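Local coordinates for protein O-methyltransferase (Burkholderia thailandensis, PDB 3MCZ) that probably transfers a methyl group from S-adenosylmethionine to a substrate hydroxyl and assembles as a dimer, at residues Thr99-Tyr102 against Ala108-Ile111; Val168-Glu173 against Arg336-Tyr341; Phe234-Asn237 against Arg242-Glu245; Asp302-Met307 against His313-Pro318. One frame throughout, in Å; residues are numbered along the deposited sequence.

Contact 1: Thr99-Tyr102 against Ala108-Ile111; sequences TERY and ADYI
Helix 97-103, which follows the two-stranded antiparallel sheet 86-89/92-95, is met near its C-terminal end by the loop leading to helix 112-119, with R101 and Y102 touching D109, Y110 and I111. The backbone join is the bond from I111 N to Y102 O, 2.8 Å long and nearly straight at 171°. The same oxygen receives a CA-H contact from Y110. In a salt bridge alongside, R101, with CG anti to its N (chi1 178°) and an extended chain, brings NE within 2.6 Å of D109 OD2; the oxygen lies in the guanidinium plane, yet is itself approached from above the carboxylate plane. NH2 of R101 adds only a weak bond to that oxygen. The arginine chain also lies over a face of the Y102 ring, with R101 CG 3.6 Å above its centre. The loop meets the edge of this ring, where D109 O lies 3.4 Å from Y102 CD1, and I111 CG2 packs nearby. R162 of helix 150-172 donates to D109 O, and V25 of the second subunit packs on Y102 and I111. With I111 at the N-cap of helix 112-119, the loop passes directly from one helix to the next, in a dimerisation region consistent with a winged-helix fold.

Contact 2: Val168-Glu173 against Arg336-Tyr341; sequences VDVVSE and RSIGRY
V170, in the last turns of helix 150-172, meets R336 and I338 at the end of strand 332-338. Along the helix, V168 comes first and points away from the strand, packing on Y193 and Q196 of helix 192-200. D169 binds Q165 one turn back, while its carbonyl accepts a 2.9 Å hydrogen bond from S172 OG. V170 then faces the strand. Its CG1, anti to the backbone N (chi1 169°), meets the I338 side chain tip to tip, and the separation of V170 CG1 from I338 CD1, 3.4 Å, is tighter than usual for two carbons. The other branch is less pressed, with V170 CG2 3.9 Å from I338 CG2. V170 CG1 also lies over one face of the R336 guanidinium, 3.6 Å above the plane and toward its rim. The arginine chain, bent at chi2 (68°), folds its planar end over the valine methyl. The helix ends at about S172, where E173 N makes a three-residue bond to V170 O, 3.2 Å. In the other segment, the strand ends in a type II' turn from I338 to Y341, with G339 at positive phi. I338 also touches M167 of the same helix, L286 of strand 281-288 and L343 of strand 341-347, which places the contact at the border where helix 150-172 packs on the antiparallel edge of the seven-stranded sheet.

Contact 3: Phe234-Asn237 against Arg242-Glu245; sequences FEKN and RNFE
K236 and N243 make the first polar contact between the end of strand 231-235 and the loop that follows. K236 NZ donates to N243 O at 3.0 Å, with NZ in the carbonyl plane and meeting a lone pair of the oxygen. The N243 side chain in turn reaches N237, where ND2, as modelled, bonds to N237 O at 3.0 Å. That bond is bent, with an N-H...O angle of 139°, and the oxygen is tilted out of the amide plane. N243 ND2 is also 2.9 Å from N237 N; both are donors, so this approach is no bond and the orientation of the N243 amide stays somewhat doubtful. A water links E235 O to N243 OD1, the latter bond being weak. Farther out, the side chains of K236 and N243 slide past each other in opposite directions, and K236 CG rests 3.8 Å from N243 CB. Bends at chi2 and chi4 let the lysine follow this path; it also makes a cation-pi contact with W209. N237 turns its own OD1 to L239 N, forming an Asx turn, and the F244 ring meets H272. The chemistry is thus largely polar: the lysine ties the loop carbonyl to the strand end, with little apolar packing between them.

Contact 4: Asp302-Met307 against His313-Pro318; sequences DFSLHM and HGELHP
S304 and L316 form the close-packed heart of this contact, where helix 298-310 is met by the loop returning beside it. S304 OG, carried anti to its backbone N (chi1 -159°), accepts the L316 amide at 2.9 Å in a nearly straight bond (168°), and the two CB atoms, of S304 and L316, lie 3.9 Å apart. One turn on, the helix carbonyl M307 O receives a CA-H contact from G314 CA at 3.5 Å; the glycine, having no side chain, can approach this closely. L316 crosses F303 at about a right angle, its CD2 3.9 Å from F303 CD2 and oblique to the ring. A face of that ring is taken by CG of M307, a selenomethionine, while H259 meets F303 edge-to-face. The outer side is looser within the contact. E315 points away from the helix at CB, its chain extended beyond CG, and only grazes S304, with E315 CG 3.8 Å from S304 OG. Here the second subunit joins in: E315 and S304 pack on its I75, and D302, earlier in the helix, forms a salt bridge with its R36. Chemically, then, one serine hydroxyl supplies an acceptor for the buried L316 amide, while F303 and L316 add apolar contact.

Along the chain, contact 1 closes first, and contacts 3 and 4 follow in series within the 162 residues spanned between the two segments of contact 2. Contact 1 belongs to the dimerisation region, its centre about 39 Å from that of contact 3 and on the other side of the chain's centre. Contacts 2 and 3 reach the same seven-stranded sheet at its outermost strands, 332-338 and 231-235, with centres about 27 Å apart. Contact 4 comes closest to contact 2, their nearest atoms about 5 Å apart. Contacts 1 and 4 both touch the second subunit, so dimer formation involves the dimerisation and methyltransferase regions alike.

Contact 1: Thr99-Tyr102 against Ala108-Ile111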
loop_
_atom_site.group_PDB
_atom_site.type_symbol
_atom_site.label_atom_id
_atom_site.label_comp_id
_atom_site.label_asym_id
_atom_site.label_seq_id
_atom_site.Cartn_x
_atom_site.Cartn_y
_atom_site.Cartn_z
ATOM N N THR A 99 -4.609 -19.145 -2.655
ATOM C CA THR A 99 -4.809 -18.643 -4.003
ATOM C C THR A 99 -5.906 -19.411 -4.725
ATOM O O THR A 99 -6.773 -18.831 -5.351
ATOM C CB THR A 99 -3.501 -18.743 -4.794
ATOM O OG1 THR A 99 -2.518 -17.972 -4.100
ATOM C CG2 THR A 99 -3.679 -18.235 -6.246
ATOM N N GLU A 100 -5.890 -20.735 -4.619
ATOM C CA GLU A 100 -6.868 -21.516 -5.342
ATOM C C GLU A 100 -8.286 -21.142 -4.864
ATOM O O GLU A 100 -9.196 -20.945 -5.676
ATOM C CB GLU A 100 -6.580 -23.010 -5.173
ATOM C CG GLU A 100 -7.404 -23.881 -6.122
ATOM C CD GLU A 100 -6.942 -23.838 -7.575
ATOM O OE1 GLU A 100 -5.821 -23.353 -7.876
ATOM O OE2 GLU A 100 -7.724 -24.330 -8.428
ATOM N N ARG A 101 -8.451 -20.998 -3.554
ATOM C CA ARG A 101 -9.754 -20.739 -3.004
ATOM C C ARG A 101 -10.272 -19.328 -3.297
ATOM O O ARG A 101 -11.441 -19.149 -3.575
ATOM C CB ARG A 101 -9.753 -20.985 -1.494
ATOM C CG ARG A 101 -11.086 -20.672 -0.833
ATOM C CD ARG A 101 -11.159 -21.251 0.549
ATOM N NE ARG A 101 -12.517 -21.175 1.060
ATOM C CZ ARG A 101 -12.878 -21.466 2.306
ATOM N NH1 ARG A 101 -11.989 -21.876 3.207
ATOM N NH2 ARG A 101 -14.146 -21.353 2.643
ATOM N N TYR A 102 -9.425 -18.320 -3.190
ATOM C CA TYR A 102 -9.914 -16.922 -3.207
ATOM C C TYR A 102 -9.528 -16.119 -4.427
ATOM O O TYR A 102 -10.074 -15.048 -4.665
ATOM C CB TYR A 102 -9.458 -16.192 -1.943
ATOM C CG TYR A 102 -9.942 -16.819 -0.653
ATOM C CD1 TYR A 102 -11.271 -16.719 -0.253
ATOM C CD2 TYR A 102 -9.070 -17.513 0.163
ATOM C CE1 TYR A 102 -11.720 -17.310 0.952
ATOM C CE2 TYR A 102 -9.501 -18.108 1.367
ATOM C CZ TYR A 102 -10.814 -17.989 1.756
ATOM O OH TYR A 102 -11.213 -18.584 2.936
ATOM N N ALA A 108 -16.109 -20.393 -6.062
ATOM C CA ALA A 108 -17.245 -19.797 -5.361
ATOM C C ALA A 108 -16.823 -18.736 -4.321
ATOM O O ALA A 108 -17.617 -17.882 -3.957
ATOM C CB ALA A 108 -18.123 -20.908 -4.703
ATOM N N ASP A 109 -15.579 -18.806 -3.835
ATOM C CA ASP A 109 -15.092 -17.880 -2.826
ATOM C C ASP A 109 -14.222 -16.780 -3.415
ATOM O O ASP A 109 -13.618 -16.014 -2.669
ATOM C CB ASP A 109 -14.277 -18.629 -1.774
ATOM C CG ASP A 109 -15.108 -19.577 -0.942
ATOM O OD1 ASP A 109 -16.294 -19.273 -0.688
ATOM O OD2 ASP A 109 -14.545 -20.613 -0.511
ATOM N N TYR A 110 -14.187 -16.672 -4.735
ATOM C CA TYR A 110 -13.351 -15.685 -5.425
ATOM C C TYR A 110 -13.562 -14.277 -4.889
ATOM O O TYR A 110 -14.689 -13.819 -4.819
ATOM C CB TYR A 110 -13.693 -15.714 -6.898
ATOM C CG TYR A 110 -12.906 -14.836 -7.841
ATOM C CD1 TYR A 110 -11.508 -14.804 -7.826
ATOM C CD2 TYR A 110 -13.567 -14.083 -8.808
ATOM C CE1 TYR A 110 -10.809 -14.013 -8.740
ATOM C CE2 TYR A 110 -12.893 -13.314 -9.712
ATOM C CZ TYR A 110 -11.512 -13.275 -9.685
ATOM O OH TYR A 110 -10.841 -12.491 -10.607
ATOM N N ILE A 111 -12.480 -13.582 -4.526
ATOM C CA ILE A 111 -12.596 -12.180 -4.032
ATOM C C ILE A 111 -12.246 -11.151 -5.112
ATOM O O ILE A 111 -11.939 -10.009 -4.821
ATOM C CB ILE A 111 -11.773 -11.941 -2.766
ATOM C CG1 ILE A 111 -10.279 -12.038 -3.079
ATOM C CG2 ILE A 111 -12.170 -12.931 -1.658
ATOM C CD1 ILE A 111 -9.396 -11.381 -2.057
#

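Contact 2: Val168-Glu173 against Arg336-Tyr341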
loop_
_atom_site.group_PDB
_atom_site.type_symbol
_atom_site.label_atom_id
_atom_site.label_comp_id
_atom_site.label_asym_id
_atom_site.label_seq_id
_atom_site.Cartn_x
_atom_site.Cartn_y
_atom_site.Cartn_z
ATOM N N VAL A 168 -24.722 -9.654 7.896
ATOM C CA VAL A 168 -26.016 -10.120 7.354
ATOM C C VAL A 168 -26.577 -11.287 8.162
ATOM O O VAL A 168 -27.757 -11.315 8.513
ATOM C CB VAL A 168 -25.907 -10.531 5.874
ATOM C CG1 VAL A 168 -27.205 -11.119 5.428
ATOM C CG2 VAL A 168 -25.521 -9.291 4.995
ATOM N N ASP A 169 -25.719 -12.242 8.472
ATOM C CA ASP A 169 -26.129 -13.423 9.237
ATOM C C ASP A 169 -26.602 -13.050 10.645
ATOM O O ASP A 169 -27.603 -13.584 11.113
ATOM C CB ASP A 169 -24.979 -14.432 9.304
ATOM C CG ASP A 169 -24.445 -14.811 7.918
ATOM O OD1 ASP A 169 -25.224 -14.730 6.936
ATOM O OD2 ASP A 169 -23.254 -15.182 7.810
ATOM N N VAL A 170 -25.933 -12.089 11.286
ATOM C CA VAL A 170 -26.354 -11.612 12.611
ATOM C C VAL A 170 -27.653 -10.831 12.566
ATOM O O VAL A 170 -28.558 -11.076 13.361
ATOM C CB VAL A 170 -25.267 -10.775 13.295
ATOM C CG1 VAL A 170 -25.825 -10.081 14.537
ATOM C CG2 VAL A 170 -24.076 -11.656 13.648
ATOM N N VAL A 171 -27.781 -9.912 11.612
ATOM C CA VAL A 171 -29.020 -9.155 11.479
ATOM C C VAL A 171 -30.218 -10.083 11.239
ATOM O O VAL A 171 -31.290 -9.913 11.841
ATOM C CB VAL A 171 -28.902 -8.091 10.348
ATOM C CG1 VAL A 171 -30.249 -7.496 9.988
ATOM C CG2 VAL A 171 -27.948 -7.004 10.791
ATOM N N SER A 172 -30.041 -11.081 10.377
ATOM C CA SER A 172 -31.167 -11.957 10.038
ATOM C C SER A 172 -31.696 -12.764 11.240
ATOM O O SER A 172 -32.871 -13.144 11.233
ATOM C CB SER A 172 -30.804 -12.905 8.895
ATOM O OG SER A 172 -29.847 -13.833 9.333
ATOM N N GLU A 173 -30.865 -13.008 12.258
ATOM C CA GLU A 173 -31.295 -13.739 13.489
ATOM C C GLU A 173 -31.829 -12.858 14.611
ATOM O O GLU A 173 -32.141 -13.361 15.687
ATOM C CB GLU A 173 -30.159 -14.596 14.069
ATOM N N ARG A 336 -25.798 -4.256 19.968
ATOM C CA ARG A 336 -25.183 -5.523 19.711
ATOM C C ARG A 336 -23.854 -5.229 19.000
ATOM O O ARG A 336 -23.827 -4.487 18.025
ATOM C CB ARG A 336 -26.120 -6.322 18.811
ATOM C CG ARG A 336 -25.555 -7.574 18.240
ATOM C CD ARG A 336 -25.328 -8.590 19.304
ATOM N NE ARG A 336 -25.003 -9.886 18.727
ATOM C CZ ARG A 336 -25.892 -10.740 18.243
ATOM N NH1 ARG A 336 -27.201 -10.458 18.252
ATOM N NH2 ARG A 336 -25.453 -11.884 17.740
ATOM N N SER A 337 -22.765 -5.820 19.492
ATOM C CA SER A 337 -21.459 -5.754 18.835
ATOM C C SER A 337 -21.393 -6.832 17.790
ATOM O O SER A 337 -21.665 -7.995 18.099
ATOM C CB SER A 337 -20.319 -6.029 19.816
ATOM O OG SER A 337 -20.133 -4.908 20.649
ATOM N N ILE A 338 -21.006 -6.462 16.572
ATOM C CA ILE A 338 -20.665 -7.439 15.555
ATOM C C ILE A 338 -19.256 -7.154 15.040
ATOM O O ILE A 338 -19.070 -6.404 14.077
ATOM C CB ILE A 338 -21.685 -7.441 14.397
ATOM C CG1 ILE A 338 -23.114 -7.295 14.934
ATOM C CG2 ILE A 338 -21.470 -8.713 13.531
ATOM C CD1 ILE A 338 -24.166 -7.144 13.870
ATOM N N GLY A 339 -18.266 -7.780 15.666
ATOM C CA GLY A 339 -16.868 -7.509 15.380
ATOM C C GLY A 339 -16.576 -6.005 15.541
ATOM O O GLY A 339 -16.806 -5.435 16.591
ATOM N N ARG A 340 -16.121 -5.369 14.475
ATOM C CA ARG A 340 -15.822 -3.936 14.469
ATOM C C ARG A 340 -17.050 -3.018 14.286
ATOM O O ARG A 340 -16.904 -1.781 14.184
ATOM C CB ARG A 340 -14.808 -3.644 13.350
ATOM C CG ARG A 340 -15.352 -3.777 11.925
ATOM C CD ARG A 340 -14.304 -3.348 10.858
ATOM N NE ARG A 340 -13.318 -4.382 10.538
ATOM C CZ ARG A 340 -12.137 -4.149 9.952
ATOM N NH1 ARG A 340 -11.304 -5.152 9.704
ATOM N NH2 ARG A 340 -11.768 -2.909 9.634
ATOM N N TYR A 341 -18.226 -3.628 14.166
ATOM C CA TYR A 341 -19.484 -2.927 13.978
ATOM C C TYR A 341 -20.339 -2.936 15.242
ATOM O O TYR A 341 -20.240 -3.835 16.095
ATOM C CB TYR A 341 -20.240 -3.527 12.771
ATOM C CG TYR A 341 -19.772 -3.034 11.437
ATOM C CD1 TYR A 341 -18.648 -3.567 10.804
ATOM C CD2 TYR A 341 -20.446 -2.016 10.802
ATOM C CE1 TYR A 341 -18.220 -3.069 9.543
ATOM C CE2 TYR A 341 -20.038 -1.523 9.584
ATOM C CZ TYR A 341 -18.925 -2.033 8.965
ATOM O OH TYR A 341 -18.582 -1.484 7.734
#

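Contact 3: Phe234-Asn237 against Arg242-Glu245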
loop_
_atom_site.group_PDB
_atom_site.type_symbol
_atom_site.label_atom_id
_atom_site.label_comp_id
_atom_site.label_asym_id
_atom_site.label_seq_id
_atom_site.Cartn_x
_atom_site.Cartn_y
_atom_site.Cartn_z
ATOM N N PHE A 234 -38.308 0.921 -4.415
ATOM C CA PHE A 234 -38.806 2.286 -4.530
ATOM C C PHE A 234 -37.642 3.227 -4.667
ATOM O O PHE A 234 -36.721 3.201 -3.844
ATOM C CB PHE A 234 -39.563 2.705 -3.286
ATOM C CG PHE A 234 -40.884 2.063 -3.147
ATOM C CD1 PHE A 234 -40.990 0.759 -2.664
ATOM C CD2 PHE A 234 -42.033 2.744 -3.511
ATOM C CE1 PHE A 234 -42.225 0.150 -2.535
ATOM C CE2 PHE A 234 -43.285 2.140 -3.391
ATOM C CZ PHE A 234 -43.380 0.831 -2.896
ATOM N N GLU A 235 -37.693 4.075 -5.690
ATOM C CA GLU A 235 -36.707 5.126 -5.852
ATOM C C GLU A 235 -37.031 6.253 -4.865
ATOM O O GLU A 235 -38.058 6.918 -4.998
ATOM C CB GLU A 235 -36.706 5.663 -7.302
ATOM N N LYS A 236 -36.144 6.480 -3.900
ATOM C CA LYS A 236 -36.389 7.467 -2.844
ATOM C C LYS A 236 -35.127 8.250 -2.494
ATOM O O LYS A 236 -34.020 7.697 -2.502
ATOM C CB LYS A 236 -36.937 6.777 -1.576
ATOM C CG LYS A 236 -38.432 7.083 -1.229
ATOM C CD LYS A 236 -39.380 6.015 -1.609
ATOM C CE LYS A 236 -40.646 5.985 -0.718
ATOM N NZ LYS A 236 -41.651 7.009 -0.956
ATOM N N ASN A 237 -35.306 9.541 -2.207
ATOM C CA ASN A 237 -34.249 10.385 -1.676
ATOM C C ASN A 237 -34.450 10.503 -0.181
ATOM O O ASN A 237 -35.409 11.133 0.282
ATOM C CB ASN A 237 -34.278 11.785 -2.305
ATOM C CG ASN A 237 -33.117 12.676 -1.837
ATOM O OD1 ASN A 237 -32.353 12.332 -0.933
ATOM N ND2 ASN A 237 -32.975 13.824 -2.476
ATOM N N ARG A 242 -40.604 14.610 2.456
ATOM C CA ARG A 242 -41.910 14.265 1.901
ATOM C C ARG A 242 -41.951 12.827 1.410
ATOM O O ARG A 242 -43.013 12.217 1.393
ATOM C CB ARG A 242 -42.304 15.218 0.769
ATOM C CG ARG A 242 -42.521 16.649 1.217
ATOM C CD ARG A 242 -42.634 17.570 0.006
ATOM N NE ARG A 242 -41.327 17.718 -0.635
ATOM C CZ ARG A 242 -41.101 18.305 -1.811
ATOM N NH1 ARG A 242 -42.100 18.828 -2.527
ATOM N NH2 ARG A 242 -39.850 18.372 -2.270
ATOM N N ASN A 243 -40.795 12.295 1.022
ATOM C CA ASN A 243 -40.665 10.882 0.619
ATOM C C ASN A 243 -41.024 9.893 1.696
ATOM O O ASN A 243 -41.255 8.736 1.404
ATOM C CB ASN A 243 -39.232 10.574 0.166
ATOM C CG ASN A 243 -38.921 11.144 -1.205
ATOM O OD1 ASN A 243 -39.791 11.682 -1.883
ATOM N ND2 ASN A 243 -37.677 11.046 -1.604
ATOM N N PHE A 244 -41.069 10.336 2.938
ATOM C CA PHE A 244 -41.444 9.459 4.047
ATOM C C PHE A 244 -42.921 9.527 4.433
ATOM O O PHE A 244 -43.399 8.691 5.208
ATOM C CB PHE A 244 -40.580 9.777 5.258
ATOM C CG PHE A 244 -39.132 9.471 5.050
ATOM C CD1 PHE A 244 -38.307 10.381 4.441
ATOM C CD2 PHE A 244 -38.585 8.268 5.472
ATOM C CE1 PHE A 244 -36.984 10.108 4.250
ATOM C CE2 PHE A 244 -37.266 7.983 5.259
ATOM C CZ PHE A 244 -36.455 8.902 4.662
ATOM N N GLU A 245 -43.655 10.508 3.890
ATOM C CA GLU A 245 -45.104 10.598 4.126
ATOM C C GLU A 245 -45.814 9.286 3.807
ATOM O O GLU A 245 -45.640 8.703 2.731
ATOM C CB GLU A 245 -45.741 11.738 3.299
HETATM O O HOH W 1 -39.344 9.862 -4.354
#

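Contact 4: Asp302-Met307 against His313-Pro318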
loop_
_atom_site.group_PDB
_atom_site.type_symbol
_atom_site.label_atom_id
_atom_site.label_comp_id
_atom_site.label_asym_id
_atom_site.label_seq_id
_atom_site.Cartn_x
_atom_site.Cartn_y
_atom_site.Cartn_z
ATOM N N ASP A 302 -9.490 5.648 10.332
ATOM C CA ASP A 302 -9.096 5.286 8.970
ATOM C C ASP A 302 -10.324 5.179 8.106
ATOM O O ASP A 302 -10.344 5.686 6.997
ATOM C CB ASP A 302 -8.329 3.965 8.938
ATOM C CG ASP A 302 -8.029 3.511 7.513
ATOM O OD1 ASP A 302 -7.397 4.307 6.789
ATOM O OD2 ASP A 302 -8.496 2.422 7.105
ATOM N N PHE A 303 -11.357 4.512 8.602
ATOM C CA PHE A 303 -12.597 4.358 7.828
ATOM C C PHE A 303 -13.241 5.715 7.523
ATOM O O PHE A 303 -13.693 5.921 6.416
ATOM C CB PHE A 303 -13.598 3.501 8.578
ATOM C CG PHE A 303 -14.816 3.198 7.791
ATOM C CD1 PHE A 303 -14.758 2.260 6.762
ATOM C CD2 PHE A 303 -16.025 3.813 8.063
ATOM C CE1 PHE A 303 -15.906 1.927 6.039
ATOM C CE2 PHE A 303 -17.167 3.491 7.299
ATOM C CZ PHE A 303 -17.080 2.557 6.307
ATOM N N SER A 304 -13.280 6.618 8.512
ATOM C CA SER A 304 -13.812 7.970 8.280
ATOM C C SER A 304 -13.112 8.671 7.129
ATOM O O SER A 304 -13.762 9.255 6.249
ATOM C CB SER A 304 -13.711 8.838 9.527
ATOM O OG SER A 304 -14.628 9.908 9.436
ATOM N N LEU A 305 -11.783 8.610 7.125
ATOM C CA LEU A 305 -11.010 9.180 6.044
ATOM C C LEU A 305 -11.252 8.481 4.703
ATOM O O LEU A 305 -11.308 9.137 3.656
ATOM C CB LEU A 305 -9.507 9.174 6.416
ATOM C CG LEU A 305 -8.564 9.865 5.396
ATOM C CD1 LEU A 305 -8.873 11.385 5.328
ATOM C CD2 LEU A 305 -7.098 9.610 5.715
ATOM N N HIS A 306 -11.336 7.150 4.718
ATOM C CA HIS A 306 -11.652 6.363 3.529
ATOM C C HIS A 306 -12.954 6.877 2.890
ATOM O O HIS A 306 -13.039 7.101 1.675
ATOM C CB HIS A 306 -11.741 4.902 3.952
ATOM C CG HIS A 306 -11.723 3.912 2.830
ATOM N ND1 HIS A 306 -11.527 2.567 3.053
ATOM C CD2 HIS A 306 -11.856 4.058 1.496
ATOM C CE1 HIS A 306 -11.558 1.924 1.896
ATOM N NE2 HIS A 306 -11.773 2.806 0.935
HETATM N N MSE A 307 -13.956 7.102 3.709
HETATM C CA MSE A 307 -15.265 7.530 3.213
HETATM C C MSE A 307 -15.211 8.958 2.700
HETATM O O MSE A 307 -15.844 9.246 1.705
HETATM C CB MSE A 307 -16.339 7.394 4.303
HETATM C CG MSE A 307 -16.662 5.949 4.702
HETATM SE SE MSE A 307 -17.128 4.793 3.201
HETATM C CE MSE A 307 -18.119 6.074 2.149
ATOM N N HIS A 313 -19.333 14.178 1.376
ATOM C CA HIS A 313 -19.687 14.248 2.795
ATOM C C HIS A 313 -19.330 13.013 3.582
ATOM O O HIS A 313 -19.770 12.850 4.721
ATOM C CB HIS A 313 -21.187 14.538 2.978
ATOM C CG HIS A 313 -21.599 15.892 2.521
ATOM N ND1 HIS A 313 -22.919 16.302 2.529
ATOM C CD2 HIS A 313 -20.879 16.942 2.065
ATOM C CE1 HIS A 313 -22.989 17.542 2.075
ATOM N NE2 HIS A 313 -21.771 17.935 1.751
ATOM N N GLY A 314 -18.485 12.147 3.025
ATOM C CA GLY A 314 -18.136 10.894 3.691
ATOM C C GLY A 314 -17.531 11.145 5.060
ATOM O O GLY A 314 -16.607 11.973 5.214
ATOM N N GLU A 315 -18.026 10.446 6.075
ATOM C CA GLU A 315 -17.515 10.643 7.415
ATOM C C GLU A 315 -18.159 9.631 8.324
ATOM O O GLU A 315 -19.383 9.423 8.217
ATOM C CB GLU A 315 -17.884 12.042 7.889
ATOM C CG GLU A 315 -17.572 12.295 9.365
ATOM C CD GLU A 315 -17.857 13.737 9.827
ATOM O OE1 GLU A 315 -18.560 14.488 9.104
ATOM O OE2 GLU A 315 -17.381 14.110 10.944
ATOM N N LEU A 316 -17.390 9.015 9.213
ATOM C CA LEU A 316 -17.955 8.073 10.169
ATOM C C LEU A 316 -18.349 8.897 11.379
ATOM O O LEU A 316 -17.530 9.572 11.918
ATOM C CB LEU A 316 -16.962 6.966 10.564
ATOM C CG LEU A 316 -17.512 5.860 11.482
ATOM C CD1 LEU A 316 -18.764 5.171 10.918
ATOM C CD2 LEU A 316 -16.373 4.830 11.809
ATOM N N HIS A 317 -19.614 8.833 11.786
ATOM C CA HIS A 317 -20.101 9.523 12.957
ATOM C C HIS A 317 -19.958 8.645 14.207
ATOM O O HIS A 317 -20.148 7.416 14.129
ATOM C CB HIS A 317 -21.557 9.938 12.738
ATOM C CG HIS A 317 -21.732 10.748 11.493
ATOM N ND1 HIS A 317 -21.158 11.993 11.346
ATOM C CD2 HIS A 317 -22.355 10.475 10.329
ATOM C CE1 HIS A 317 -21.441 12.461 10.141
ATOM N NE2 HIS A 317 -22.174 11.563 9.507
ATOM N N PRO A 318 -19.616 9.263 15.340
ATOM C CA PRO A 318 -19.488 8.458 16.548
ATOM C C PRO A 318 -20.749 7.700 16.918
ATOM O O PRO A 318 -21.855 8.227 16.833
ATOM C CB PRO A 318 -19.115 9.467 17.632
ATOM C CG PRO A 318 -18.487 10.652 16.861
ATOM C CD PRO A 318 -19.200 10.673 15.547
#